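Local coordinates for protein putative alpha-L-fucosidase (Bacteroides thetaiotaomicron VPI-5482, PDB 3GZA) that probably hydrolyses alpha-L-fucosides, releasing L-fucose, as a glycoside hydrolase of family 29, at residues G183-P188 against P193-I198; T57-D62 against V111-N116. All coordinates share one frame; numbering follows the deposited sequence.

Contact 1. Residues G183-P188 against P193-I198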
loop_
_atom_site.group_PDB
_atom_site.type_symbol
_atom_site.label_atom_id
_atom_site.label_comp_id
_atom_site.label_asym_id
_atom_site.label_seq_id
_atom_site.Cartn_x
_atom_site.Cartn_y
_atom_site.Cartn_z
ATOM N N GLY A 183 11.206 -15.988 -9.920
ATOM C CA GLY A 183 12.144 -16.735 -9.111
ATOM C C GLY A 183 11.520 -17.784 -8.229
ATOM O O GLY A 183 12.148 -18.238 -7.279
ATOM N N GLY A 184 10.293 -18.187 -8.549
ATOM C CA GLY A 184 9.526 -19.184 -7.805
ATOM C C GLY A 184 8.859 -18.565 -6.579
ATOM O O GLY A 184 8.945 -17.371 -6.354
ATOM N N ALA A 185 8.255 -19.436 -5.762
ATOM C CA ALA A 185 7.539 -19.001 -4.557
ATOM C C ALA A 185 8.197 -19.592 -3.311
ATOM O O ALA A 185 7.571 -19.696 -2.251
ATOM C CB ALA A 185 6.059 -19.373 -4.678
ATOM N N ASP A 186 9.480 -19.917 -3.450
ATOM C CA ASP A 186 10.295 -20.355 -2.322
ATOM C C ASP A 186 9.697 -21.582 -1.582
ATOM O O ASP A 186 9.255 -22.549 -2.222
ATOM C CB ASP A 186 10.569 -19.122 -1.436
ATOM C CG ASP A 186 11.678 -19.332 -0.435
ATOM O OD1 ASP A 186 12.853 -19.535 -0.805
ATOM O OD2 ASP A 186 11.382 -19.320 0.795
ATOM N N ASP A 187 9.687 -21.537 -0.251
ATOM C CA ASP A 187 9.406 -22.697 0.569
ATOM C C ASP A 187 8.236 -22.398 1.502
ATOM O O ASP A 187 8.362 -21.557 2.372
ATOM C CB ASP A 187 10.689 -23.025 1.374
ATOM C CG ASP A 187 10.561 -24.212 2.264
ATOM O OD1 ASP A 187 9.443 -24.771 2.458
ATOM O OD2 ASP A 187 11.628 -24.647 2.819
ATOM N N PRO A 188 7.110 -23.116 1.346
ATOM C CA PRO A 188 5.945 -22.812 2.149
ATOM C C PRO A 188 6.093 -23.117 3.615
ATOM O O PRO A 188 5.228 -22.706 4.389
ATOM C CB PRO A 188 4.848 -23.657 1.483
ATOM C CG PRO A 188 5.541 -24.734 0.820
ATOM C CD PRO A 188 6.849 -24.208 0.385
ATOM N N PRO A 193 4.938 -18.347 0.487
ATOM C CA PRO A 193 3.504 -18.488 0.702
ATOM C C PRO A 193 3.053 -19.861 0.319
ATOM O O PRO A 193 3.669 -20.480 -0.572
ATOM C CB PRO A 193 2.925 -17.432 -0.233
ATOM C CG PRO A 193 3.845 -17.354 -1.322
ATOM C CD PRO A 193 5.210 -17.514 -0.683
ATOM N N ASP A 194 1.966 -20.343 0.928
ATOM C CA ASP A 194 1.516 -21.689 0.689
ATOM C C ASP A 194 0.514 -21.647 -0.476
ATOM O O ASP A 194 -0.714 -21.733 -0.308
ATOM C CB ASP A 194 0.912 -22.267 1.939
ATOM C CG ASP A 194 0.783 -23.793 1.890
ATOM O OD1 ASP A 194 1.195 -24.421 0.866
ATOM O OD2 ASP A 194 0.226 -24.355 2.850
ATOM N N VAL A 195 1.098 -21.556 -1.678
ATOM C CA VAL A 195 0.332 -21.326 -2.900
ATOM C C VAL A 195 -0.046 -22.550 -3.724
ATOM O O VAL A 195 -1.002 -22.502 -4.494
ATOM C CB VAL A 195 1.040 -20.278 -3.820
ATOM C CG1 VAL A 195 0.969 -18.866 -3.159
ATOM C CG2 VAL A 195 2.516 -20.663 -4.114
ATOM N N GLU A 196 0.673 -23.652 -3.575
ATOM C CA GLU A 196 0.393 -24.804 -4.403
ATOM C C GLU A 196 -1.028 -25.313 -4.140
ATOM O O GLU A 196 -1.741 -25.632 -5.101
ATOM C CB GLU A 196 1.443 -25.923 -4.238
ATOM C CG GLU A 196 1.242 -26.985 -5.267
ATOM C CD GLU A 196 1.901 -28.307 -4.938
ATOM O OE1 GLU A 196 2.760 -28.393 -4.011
ATOM O OE2 GLU A 196 1.539 -29.297 -5.632
ATOM N N PRO A 197 -1.475 -25.357 -2.874
ATOM C CA PRO A 197 -2.854 -25.826 -2.678
ATOM C C PRO A 197 -3.905 -24.938 -3.286
ATOM O O PRO A 197 -4.985 -25.427 -3.645
ATOM C CB PRO A 197 -3.017 -25.821 -1.160
ATOM C CG PRO A 197 -1.647 -25.923 -0.633
ATOM C CD PRO A 197 -0.801 -25.157 -1.562
ATOM N N ILE A 198 -3.616 -23.650 -3.353
ATOM C CA ILE A 198 -4.554 -22.673 -3.955
ATOM C C ILE A 198 -4.659 -22.930 -5.461
ATOM O O ILE A 198 -5.758 -23.030 -6.013
ATOM C CB ILE A 198 -4.120 -21.236 -3.687
ATOM C CG1 ILE A 198 -4.126 -20.933 -2.205
ATOM C CG2 ILE A 198 -5.050 -20.220 -4.403
ATOM C CD1 ILE A 198 -3.414 -19.616 -1.916
HETATM O O HOH W 1 5.737 -21.725 -1.911
#
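P188 and D194 bring the two backbones together, their CA atoms 4.8 Å apart, in an irregular loop that turns back on itself across a few residues. Where the chain returns, a water joins its two arms: it donates to A185 O and to P193 O, each at 2.8 Å, and so serves two backbone carbonyls at once. D194 is the centre of an inverse gamma turn, with a weak bond from V195 N back to P193 O (3.0 Å), which gives that carbonyl oxygen a second donor. The loop follows strand 178-181 of the TIM-type barrel and leads into helix 196-202, so the contact lies on a beta-to-alpha connection. Side chains then fill the bend. The CB of A185 meets one branch of V195, CG2, at 3.8 Å; chi1 of V195 (-69°) puts that methyl between its own backbone N and carbonyl carbon. CD of P193 lies 3.6 Å from A185 O, and the P193 side chain also touches I131 and C162. P188 CB meets the carboxylate of D194, reaching OD1 at 3.8 Å, a van der Waals touch of carbon on oxygen. D194 N is hydrogen-bonded to E163 of helix 148-171.

Contact 2. Residues T57-D62 against V111-N116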
loop_
_atom_site.group_PDB
_atom_site.type_symbol
_atom_site.label_atom_id
_atom_site.label_comp_id
_atom_site.label_asym_id
_atom_site.label_seq_id
_atom_site.Cartn_x
_atom_site.Cartn_y
_atom_site.Cartn_z
ATOM N N THR A 57 -2.616 5.737 -22.124
ATOM C CA THR A 57 -3.870 6.221 -22.680
ATOM C C THR A 57 -4.321 5.533 -23.987
ATOM O O THR A 57 -5.486 5.697 -24.384
ATOM C CB THR A 57 -3.841 7.774 -22.920
ATOM O OG1 THR A 57 -2.810 8.096 -23.856
ATOM C CG2 THR A 57 -3.644 8.550 -21.588
ATOM N N GLU A 58 -3.428 4.770 -24.629
ATOM C CA GLU A 58 -3.751 4.016 -25.846
ATOM C C GLU A 58 -3.726 2.521 -25.589
ATOM O O GLU A 58 -3.660 1.730 -26.519
ATOM C CB GLU A 58 -2.771 4.356 -26.967
ATOM C CG GLU A 58 -2.839 5.796 -27.455
ATOM C CD GLU A 58 -1.821 6.080 -28.524
ATOM O OE1 GLU A 58 -2.033 5.611 -29.657
ATOM O OE2 GLU A 58 -0.832 6.794 -28.245
ATOM N N LEU A 59 -3.854 2.138 -24.328
ATOM C CA LEU A 59 -3.799 0.700 -23.981
ATOM C C LEU A 59 -4.740 -0.097 -24.832
ATOM O O LEU A 59 -5.929 0.228 -24.939
ATOM C CB LEU A 59 -4.160 0.497 -22.523
ATOM C CG LEU A 59 -4.115 -0.995 -22.140
ATOM C CD1 LEU A 59 -2.689 -1.407 -22.010
ATOM C CD2 LEU A 59 -4.841 -1.322 -20.818
ATOM N N ASN A 60 -4.219 -1.183 -25.411
ATOM C CA ASN A 60 -5.038 -2.106 -26.175
ATOM C C ASN A 60 -4.423 -3.503 -26.101
ATOM O O ASN A 60 -3.538 -3.848 -26.876
ATOM C CB ASN A 60 -5.190 -1.672 -27.610
ATOM C CG ASN A 60 -6.106 -2.605 -28.386
ATOM O OD1 ASN A 60 -6.693 -3.516 -27.806
ATOM N ND2 ASN A 60 -6.325 -2.301 -29.676
ATOM N N THR A 61 -4.861 -4.323 -25.149
ATOM C CA THR A 61 -4.299 -5.662 -25.028
ATOM C C THR A 61 -4.642 -6.551 -26.222
ATOM O O THR A 61 -3.907 -7.543 -26.436
ATOM C CB THR A 61 -4.693 -6.332 -23.729
ATOM O OG1 THR A 61 -6.101 -6.276 -23.627
ATOM C CG2 THR A 61 -4.062 -5.636 -22.529
ATOM N N ASP A 62 -5.663 -6.207 -27.017
ATOM C CA ASP A 62 -5.905 -6.990 -28.229
ATOM C C ASP A 62 -4.648 -6.872 -29.101
ATOM O O ASP A 62 -4.286 -7.829 -29.752
ATOM C CB ASP A 62 -7.113 -6.521 -29.023
ATOM C CG ASP A 62 -8.450 -6.915 -28.425
ATOM O OD1 ASP A 62 -8.486 -7.730 -27.497
ATOM O OD2 ASP A 62 -9.489 -6.361 -28.958
ATOM N N VAL A 111 -5.200 -7.099 -16.120
ATOM C CA VAL A 111 -5.229 -8.566 -16.138
ATOM C C VAL A 111 -6.519 -9.027 -16.829
ATOM O O VAL A 111 -6.507 -9.949 -17.659
ATOM C CB VAL A 111 -5.087 -9.144 -14.722
ATOM C CG1 VAL A 111 -5.282 -10.674 -14.765
ATOM C CG2 VAL A 111 -3.717 -8.780 -14.115
ATOM N N ARG A 112 -7.632 -8.377 -16.525
ATOM C CA ARG A 112 -8.899 -8.733 -17.167
ATOM C C ARG A 112 -8.881 -8.454 -18.669
ATOM O O ARG A 112 -9.271 -9.274 -19.491
ATOM C CB ARG A 112 -10.059 -8.046 -16.513
ATOM C CG ARG A 112 -11.350 -8.618 -17.083
ATOM C CD ARG A 112 -12.575 -8.409 -16.275
ATOM N NE ARG A 112 -12.424 -8.744 -14.882
ATOM C CZ ARG A 112 -12.398 -9.998 -14.387
ATOM N NH1 ARG A 112 -12.518 -11.052 -15.171
ATOM N NH2 ARG A 112 -12.283 -10.172 -13.076
ATOM N N ASP A 113 -8.452 -7.248 -19.023
ATOM C CA ASP A 113 -8.346 -6.895 -20.437
ATOM C C ASP A 113 -7.517 -7.987 -21.134
ATOM O O ASP A 113 -7.883 -8.503 -22.197
ATOM C CB ASP A 113 -7.604 -5.582 -20.601
ATOM C CG ASP A 113 -8.425 -4.342 -20.317
ATOM O OD1 ASP A 113 -9.496 -4.387 -19.700
ATOM O OD2 ASP A 113 -7.916 -3.283 -20.731
ATOM N N PHE A 114 -6.402 -8.338 -20.520
ATOM C CA PHE A 114 -5.432 -9.283 -21.080
ATOM C C PHE A 114 -5.938 -10.677 -21.265
ATOM O O PHE A 114 -5.821 -11.246 -22.371
ATOM C CB PHE A 114 -4.206 -9.306 -20.169
ATOM C CG PHE A 114 -3.102 -10.174 -20.665
ATOM C CD1 PHE A 114 -2.224 -9.704 -21.585
ATOM C CD2 PHE A 114 -2.922 -11.457 -20.187
ATOM C CE1 PHE A 114 -1.212 -10.500 -22.076
ATOM C CE2 PHE A 114 -1.855 -12.251 -20.654
ATOM C CZ PHE A 114 -1.024 -11.770 -21.591
ATOM N N VAL A 115 -6.584 -11.228 -20.241
ATOM C CA VAL A 115 -7.084 -12.586 -20.399
ATOM C C VAL A 115 -8.217 -12.613 -21.417
ATOM O O VAL A 115 -8.338 -13.554 -22.223
ATOM C CB VAL A 115 -7.516 -13.246 -19.077
ATOM C CG1 VAL A 115 -6.352 -13.340 -18.067
ATOM C CG2 VAL A 115 -8.721 -12.537 -18.468
ATOM N N ASN A 116 -9.025 -11.543 -21.468
ATOM C CA ASN A 116 -10.065 -11.454 -22.460
ATOM C C ASN A 116 -9.471 -11.437 -23.890
ATOM O O ASN A 116 -9.993 -12.111 -24.786
ATOM C CB ASN A 116 -10.938 -10.195 -22.228
ATOM C CG ASN A 116 -11.824 -10.299 -20.980
ATOM O OD1 ASN A 116 -11.967 -11.363 -20.371
ATOM N ND2 ASN A 116 -12.516 -9.193 -20.667
HETATM O O HOH W 2 -7.054 -3.207 -23.461
#
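D113 OD2 has two polar partners: water 2 donates to it at 2.9 Å, and R104 forms a salt bridge with it. The CD2 methyl of L59 is a van der Waals neighbour of the same oxygen, at 3.6 Å. The water also accepts from T61 N (3.0 Å), so it links the first turn of helix 61-69 to the D113 carboxylate on helix 110-121. These are two helices of the TIM-type barrel, flanking the parallel strands, with strand 75-79 between them in the chain. Their backbones come close at T61 and F114, whose CA atoms are 5.5 Å apart.

T61 supplies most of the area on its side. With chi1 at 53°, OG1 sits between its own backbone N and carbonyl carbon and is turned to the helix, 3.2 Å from D113 O. That bond is weak and its proton is not settled, since S117 OG is a further partner of the hydroxyl; S117 also bonds to D113 O. The threonine and aspartate side chains meet at about a right angle, CG2 of T61 lying 4.0 Å from D113 CB. With an alanine here, S117 OG and D113 O would probably each lose a hydroxyl partner, and a gap would probably open beside D113 CB where the CG2 methyl had lain. The F114 CB points away from 57-62, and its side chain packs on W64 and on A76 and L78 of strand 75-79.

N60 occupies the N-cap position of helix 61-69. Its OD1 accepts from D62 N at 3.0 Å with an N-H...O angle of 133°, the donor standing 50° out of the amide carbonyl plane.

In the fold
From the N terminus, contact 2 comes first: residues 57-62 lead into helix 61-69, the chain then runs through strand 75-79 and a long connection, and helix 110-121 returns to them, closing a loop with 48 residues between the segments. Strands 124-129 and 178-181, with helix 148-171 between them, follow before contact 1 closes a much shorter loop, only 4 residues lying between 183-188 and 193-198. The two loops are in series, neither nested nor crossed. Contact 2 joins two helices of the layer that surrounds the barrel strands; contact 1 shapes the connection from strand 178-181 to helix 196-202. Their centres are 28 Å apart and their nearest atoms about 14 Å.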